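Local atomic coordinates of dual specificity protein phosphatase 14 (Homo sapiens, PDB entry 2WGP), a protein that removes phosphate from tyrosine, serine and threonine residues of proteins, inactivating the MAP kinases ERK, JNK and p38 and damping T-cell receptor signalling. Residues 124-129 / 159-164. Sequence-based numbering, arbitrary orientation.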
loop_
_atom_site.group_PDB
_atom_site.type_symbol
_atom_site.label_atom_id
_atom_site.label_comp_id
_atom_site.label_asym_id
_atom_site.label_seq_id
_atom_site.Cartn_x
_atom_site.Cartn_y
_atom_site.Cartn_z
ATOM N N TYR A 124 -25.127 17.222 -5.860
ATOM C CA TYR A 124 -26.402 17.746 -6.379
ATOM C C TYR A 124 -26.360 19.261 -6.650
ATOM O O TYR A 124 -26.772 19.725 -7.719
ATOM C CB TYR A 124 -27.567 17.419 -5.413
ATOM C CG TYR A 124 -28.817 18.196 -5.718
ATOM C CD1 TYR A 124 -29.655 17.823 -6.783
ATOM C CD2 TYR A 124 -29.143 19.347 -4.985
ATOM C CE1 TYR A 124 -30.788 18.545 -7.090
ATOM C CE2 TYR A 124 -30.269 20.103 -5.304
ATOM C CZ TYR A 124 -31.090 19.696 -6.347
ATOM O OH TYR A 124 -32.214 20.417 -6.639
ATOM N N LEU A 125 -25.859 20.018 -5.686
ATOM C CA LEU A 125 -25.711 21.473 -5.831
ATOM C C LEU A 125 -24.839 21.868 -7.034
ATOM O O LEU A 125 -25.179 22.793 -7.765
ATOM C CB LEU A 125 -25.146 22.088 -4.551
ATOM C CG LEU A 125 -26.043 22.131 -3.302
ATOM C CD1 LEU A 125 -25.249 22.756 -2.128
ATOM C CD2 LEU A 125 -27.353 22.901 -3.553
ATOM N N MET A 126 -23.738 21.158 -7.256
ATOM C CA MET A 126 -22.911 21.401 -8.420
ATOM C C MET A 126 -23.649 21.112 -9.727
ATOM O O MET A 126 -23.604 21.930 -10.664
ATOM C CB MET A 126 -21.631 20.579 -8.383
ATOM C CG MET A 126 -20.600 21.054 -7.343
ATOM S SD MET A 126 -18.989 20.355 -7.618
ATOM C CE MET A 126 -19.248 18.646 -7.069
ATOM N N LYS A 127 -24.331 19.968 -9.784
ATOM C CA LYS A 127 -24.985 19.542 -11.011
ATOM C C LYS A 127 -26.213 20.372 -11.355
ATOM O O LYS A 127 -26.403 20.726 -12.518
ATOM C CB LYS A 127 -25.364 18.064 -10.967
ATOM C CG LYS A 127 -25.889 17.543 -12.336
ATOM C CD LYS A 127 -26.242 16.076 -12.312
ATOM C CE LYS A 127 -26.728 15.638 -13.703
ATOM N NZ LYS A 127 -26.755 14.170 -13.822
ATOM N N PHE A 128 -27.046 20.681 -10.366
ATOM C CA PHE A 128 -28.328 21.331 -10.654
ATOM C C PHE A 128 -28.455 22.791 -10.213
ATOM O O PHE A 128 -29.419 23.447 -10.592
ATOM C CB PHE A 128 -29.476 20.490 -10.083
ATOM C CG PHE A 128 -29.752 19.261 -10.882
ATOM C CD1 PHE A 128 -30.394 19.355 -12.124
ATOM C CD2 PHE A 128 -29.358 18.010 -10.418
ATOM C CE1 PHE A 128 -30.639 18.235 -12.874
ATOM C CE2 PHE A 128 -29.609 16.893 -11.150
ATOM C CZ PHE A 128 -30.253 16.998 -12.388
ATOM N N HIS A 129 -27.485 23.306 -9.449
ATOM C CA HIS A 129 -27.473 24.714 -9.066
ATOM C C HIS A 129 -26.280 25.511 -9.627
ATOM O O HIS A 129 -26.076 26.652 -9.255
ATOM C CB HIS A 129 -27.616 24.835 -7.548
ATOM C CG HIS A 129 -28.984 24.485 -7.078
ATOM N ND1 HIS A 129 -29.951 25.439 -6.850
ATOM C CD2 HIS A 129 -29.586 23.287 -6.894
ATOM C CE1 HIS A 129 -31.079 24.845 -6.502
ATOM N NE2 HIS A 129 -30.885 23.539 -6.524
ATOM N N ASP A 159 -13.017 15.169 -8.759
ATOM C CA ASP A 159 -13.143 14.576 -10.097
ATOM C C ASP A 159 -14.473 14.953 -10.743
ATOM O O ASP A 159 -14.494 15.348 -11.896
ATOM C CB ASP A 159 -12.963 13.041 -10.068
ATOM C CG ASP A 159 -12.807 12.454 -11.470
ATOM O OD1 ASP A 159 -13.824 12.320 -12.173
ATOM O OD2 ASP A 159 -11.668 12.151 -11.884
ATOM N N TYR A 160 -15.569 14.843 -9.994
ATOM C CA TYR A 160 -16.912 15.164 -10.503
ATOM C C TYR A 160 -17.032 16.640 -10.874
ATOM O O TYR A 160 -17.584 16.974 -11.924
ATOM C CB TYR A 160 -17.962 14.807 -9.465
ATOM C CG TYR A 160 -19.405 14.854 -9.933
ATOM C CD1 TYR A 160 -19.838 14.096 -11.037
ATOM C CD2 TYR A 160 -20.353 15.611 -9.236
ATOM C CE1 TYR A 160 -21.160 14.093 -11.431
ATOM C CE2 TYR A 160 -21.675 15.641 -9.642
ATOM C CZ TYR A 160 -22.072 14.874 -10.733
ATOM O OH TYR A 160 -23.385 14.894 -11.081
ATOM N N GLU A 161 -16.474 17.513 -10.029
ATOM C CA GLU A 161 -16.407 18.943 -10.350
ATOM C C GLU A 161 -15.685 19.180 -11.678
ATOM O O GLU A 161 -16.153 19.956 -12.516
ATOM C CB GLU A 161 -15.707 19.729 -9.256
ATOM C CG GLU A 161 -15.777 21.271 -9.531
ATOM C CD GLU A 161 -14.915 22.126 -8.634
ATOM O OE1 GLU A 161 -13.931 21.620 -8.062
ATOM O OE2 GLU A 161 -15.244 23.344 -8.497
ATOM N N ARG A 162 -14.549 18.505 -11.868
ATOM C CA ARG A 162 -13.775 18.637 -13.107
ATOM C C ARG A 162 -14.578 18.149 -14.318
ATOM O O ARG A 162 -14.508 18.760 -15.393
ATOM C CB ARG A 162 -12.437 17.884 -13.025
ATOM C CG ARG A 162 -11.385 18.469 -12.056
ATOM C CD ARG A 162 -10.206 17.459 -11.837
ATOM N NE ARG A 162 -9.354 17.384 -13.038
ATOM C CZ ARG A 162 -8.864 16.269 -13.600
ATOM N NH1 ARG A 162 -9.111 15.063 -13.104
ATOM N NH2 ARG A 162 -8.116 16.372 -14.680
ATOM N N GLN A 163 -15.335 17.059 -14.146
ATOM C CA GLN A 163 -16.215 16.546 -15.205
ATOM C C GLN A 163 -17.293 17.605 -15.571
ATOM O O GLN A 163 -17.607 17.827 -16.742
ATOM C CB GLN A 163 -16.924 15.259 -14.768
ATOM C CG GLN A 163 -16.047 14.040 -14.533
ATOM C CD GLN A 163 -16.854 12.867 -13.947
ATOM O OE1 GLN A 163 -17.879 12.498 -14.512
ATOM N NE2 GLN A 163 -16.428 12.333 -12.789
ATOM N N LEU A 164 -17.864 18.242 -14.555
ATOM C CA LEU A 164 -18.928 19.223 -14.779
ATOM C C LEU A 164 -18.430 20.568 -15.356
ATOM O O LEU A 164 -19.063 21.139 -16.271
ATOM C CB LEU A 164 -19.716 19.471 -13.492
ATOM C CG LEU A 164 -20.605 18.367 -12.910
ATOM C CD1 LEU A 164 -21.217 18.822 -11.586
ATOM C CD2 LEU A 164 -21.716 17.963 -13.868
#
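Tyr160 and Lys127 meet at the phenol oxygen, Tyr160 OH, which lies 3.3 Å from Lys127 CD and is hydrogen-bonded to Asp90. Asp90 OD2 takes both the Tyr160 hydroxyl and, in a salt bridge, the Lys127 ammonium; Asp94 offers that ammonium a second carboxylate. The two side chains are thus tied through helix 89-101 rather than directly to each other. With CG anti to the backbone N (chi1 -172°) and the rest of the chain extended, Lys127 runs past the phenol oxygen before its NZ meets these acids.

Met126 points into the gap between the helices. Its CB packs against Leu164 CD1 at 3.7 Å, and its side chain crosses that of Glu161 at about a right angle, with SD 3.7 Å from Glu161 CB. A bend at chi3 (-74°) turns the methyl away from Glu161 to the edge of the Tyr160 ring, near the ring plane, where Met126 CE is 3.9 Å from Tyr160 CD2. One face of that ring is covered within its own helix by Leu164, whose CG stands 4.3 Å above the plane over the centre. Glu161 OE2 is hydrogen-bonded to Thr169 OG1 and to the backbone N of Leu133, while Leu133 and Phe165 also pack on Met126.

The segment axes run nearly parallel, 9° apart, at a closest approach of 10.5 Å, a separation bridged by side chains. Away from the catalytic cysteine, Cys110, this packing, with Lys127 and Tyr160 held at one border by Asp90, joins helices 116-129 and 151-165 in the helical layer of the protein-tyrosine phosphatase fold.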